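Local coordinates for protein succinylglutamate desuccinylase (Chromobacterium violaceum, PDB 1YW4) that probably hydrolyses N-succinyl-L-glutamate to succinate and L-glutamate, the last step of arginine degradation by the AST pathway, using one zinc ion per subunit, at residues A[151-156]-A[277-282]. Residues are numbered along the deposited sequence; the frame is centred on the assembly and turned at random.
Sequences AIRGSV and DSVENF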
loop_
_atom_site.group_PDB
_atom_site.type_symbol
_atom_site.label_atom_id
_atom_site.label_comp_id
_atom_site.label_asym_id
_atom_site.label_seq_id
_atom_site.Cartn_x
_atom_site.Cartn_y
_atom_site.Cartn_z
ATOM N N ALA A 151 9.860 -12.845 22.041
ATOM C CA ALA A 151 8.528 -12.544 22.557
ATOM C C ALA A 151 7.782 -13.765 23.074
ATOM O O ALA A 151 8.099 -14.886 22.706
ATOM C CB ALA A 151 7.691 -11.860 21.456
ATOM N N ILE A 152 6.793 -13.533 23.938
ATOM C CA ILE A 152 5.986 -14.610 24.501
ATOM C C ILE A 152 4.967 -15.081 23.463
ATOM O O ILE A 152 4.827 -16.277 23.229
ATOM C CB ILE A 152 5.214 -14.149 25.764
ATOM C CG1 ILE A 152 6.180 -13.885 26.922
ATOM C CG2 ILE A 152 4.188 -15.211 26.169
ATOM C CD1 ILE A 152 6.997 -12.618 26.779
ATOM N N ARG A 153 4.250 -14.139 22.852
ATOM C CA ARG A 153 3.244 -14.476 21.837
ATOM C C ARG A 153 3.953 -14.918 20.561
ATOM O O ARG A 153 4.875 -14.247 20.095
ATOM C CB ARG A 153 2.347 -13.265 21.543
ATOM C CG ARG A 153 1.251 -13.511 20.492
ATOM C CD ARG A 153 0.484 -12.234 20.161
ATOM N NE ARG A 153 -0.139 -11.635 21.343
ATOM C CZ ARG A 153 -1.171 -12.161 21.992
ATOM N NH1 ARG A 153 -1.707 -13.304 21.575
ATOM N NH2 ARG A 153 -1.668 -11.543 23.055
ATOM N N GLY A 154 3.519 -16.049 20.009
ATOM C CA GLY A 154 4.114 -16.572 18.792
ATOM C C GLY A 154 3.712 -15.786 17.559
ATOM O O GLY A 154 2.913 -14.849 17.633
ATOM N N SER A 155 4.249 -16.174 16.412
ATOM C CA SER A 155 3.949 -15.468 15.180
ATOM C C SER A 155 3.945 -16.367 13.944
ATOM O O SER A 155 4.658 -17.364 13.896
ATOM C CB SER A 155 4.965 -14.339 14.998
ATOM O OG SER A 155 4.889 -13.774 13.707
ATOM N N VAL A 156 3.138 -16.014 12.946
ATOM C CA VAL A 156 3.084 -16.789 11.708
ATOM C C VAL A 156 4.464 -16.731 11.065
ATOM O O VAL A 156 4.908 -17.684 10.422
ATOM C CB VAL A 156 2.057 -16.215 10.719
ATOM C CG1 VAL A 156 2.222 -16.887 9.349
ATOM C CG2 VAL A 156 0.651 -16.434 11.254
ATOM N N ASP A 277 -7.096 -15.888 22.741
ATOM C CA ASP A 277 -6.184 -15.073 23.536
ATOM C C ASP A 277 -4.728 -15.314 23.154
ATOM O O ASP A 277 -3.875 -14.453 23.359
ATOM C CB ASP A 277 -6.373 -15.370 25.024
ATOM C CG ASP A 277 -5.666 -14.366 25.911
ATOM O OD1 ASP A 277 -6.133 -13.207 25.992
ATOM O OD2 ASP A 277 -4.638 -14.728 26.525
ATOM N N SER A 278 -4.451 -16.488 22.597
ATOM C CA SER A 278 -3.097 -16.844 22.193
ATOM C C SER A 278 -2.873 -16.711 20.688
ATOM O O SER A 278 -1.924 -17.282 20.151
ATOM C CB SER A 278 -2.793 -18.283 22.605
ATOM O OG SER A 278 -3.550 -19.193 21.821
ATOM N N VAL A 279 -3.741 -15.973 20.001
ATOM C CA VAL A 279 -3.594 -15.799 18.554
ATOM C C VAL A 279 -2.188 -15.300 18.206
ATOM O O VAL A 279 -1.680 -14.368 18.829
ATOM C CB VAL A 279 -4.649 -14.802 17.992
ATOM C CG1 VAL A 279 -4.492 -13.441 18.643
ATOM C CG2 VAL A 279 -4.508 -14.693 16.479
ATOM N N GLU A 280 -1.562 -15.927 17.215
ATOM C CA GLU A 280 -0.211 -15.547 16.800
ATOM C C GLU A 280 -0.183 -14.234 16.028
ATOM O O GLU A 280 -1.164 -13.858 15.384
ATOM C CB GLU A 280 0.411 -16.645 15.928
ATOM C CG GLU A 280 0.773 -17.918 16.680
ATOM C CD GLU A 280 1.385 -18.981 15.787
ATOM O OE1 GLU A 280 1.827 -20.016 16.326
ATOM O OE2 GLU A 280 1.424 -18.792 14.553
ATOM N N ASN A 281 0.949 -13.537 16.094
ATOM C CA ASN A 281 1.094 -12.285 15.368
ATOM C C ASN A 281 1.120 -12.590 13.875
ATOM O O ASN A 281 1.595 -13.650 13.454
ATOM C CB ASN A 281 2.392 -11.559 15.745
ATOM C CG ASN A 281 2.320 -10.889 17.099
ATOM O OD1 ASN A 281 1.396 -10.119 17.375
ATOM N ND2 ASN A 281 3.309 -11.167 17.954
ATOM N N PHE A 282 0.615 -11.643 13.092
ATOM C CA PHE A 282 0.548 -11.744 11.637
ATOM C C PHE A 282 -0.470 -12.773 11.173
ATOM O O PHE A 282 -0.413 -13.246 10.039
ATOM C CB PHE A 282 1.931 -12.060 11.059
ATOM C CG PHE A 282 2.916 -10.931 11.198
ATOM C CD1 PHE A 282 2.758 -9.754 10.468
ATOM C CD2 PHE A 282 3.999 -11.040 12.068
ATOM C CE1 PHE A 282 3.668 -8.700 10.605
ATOM C CE2 PHE A 282 4.910 -9.995 12.211
ATOM C CZ PHE A 282 4.748 -8.824 11.481
HETATM O O HOH W 1 5.997 -12.819 18.010
HETATM O O HOH W 2 -4.474 -12.051 24.383
HETATM O O HOH W 3 0.859 -17.338 20.728
#
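Arg153 keeps CG anti to its backbone nitrogen (chi1 -180°) and stays extended through CD towards the 277-282 loop; a bend at chi3 (-58°) then turns its guanidinium along that loop's backbone. There NH1 serves two carbonyls: it donates to Asp277 O at 3.0 Å, in the guanidinium plane and nearly straight, and to Val279 O at 2.9 Å, tilted out of that plane and more bent. A water that accepts from NH2 donates to Asp277 O and, weakly, to Asp277 OD1, linking the carboxylate to the arginine through water rather than directly. Closer to the backbone, Arg153 CD packs 3.6 Å from Asn281 OD1, the two side chains crossing almost at right angles; that OD1 accepts a hydrogen bond from Phe310 N. Beyond the arginine the backbones pair: Asn281 N donates to Gly154 O (2.8 Å), and Val156 N to Asn281 O (2.9 Å), making a single parallel bridge between Ser155 and Asn281. Ser155 OG sits at the edge of the Phe282 ring, 3.3 Å from CD2, and is also hydrogen-bonded with Phe157 N. Val156 CB closes against Phe282 CB at 4.2 Å. The contact joins the loop after strand 143-151 of the zinc-dependent catalytic domain to the C-terminal barrel-sandwich hybrid domain of the AspA/AstE family, with the Asn281 side chain about 7 Å from that of Glu214, the predicted active-site residue.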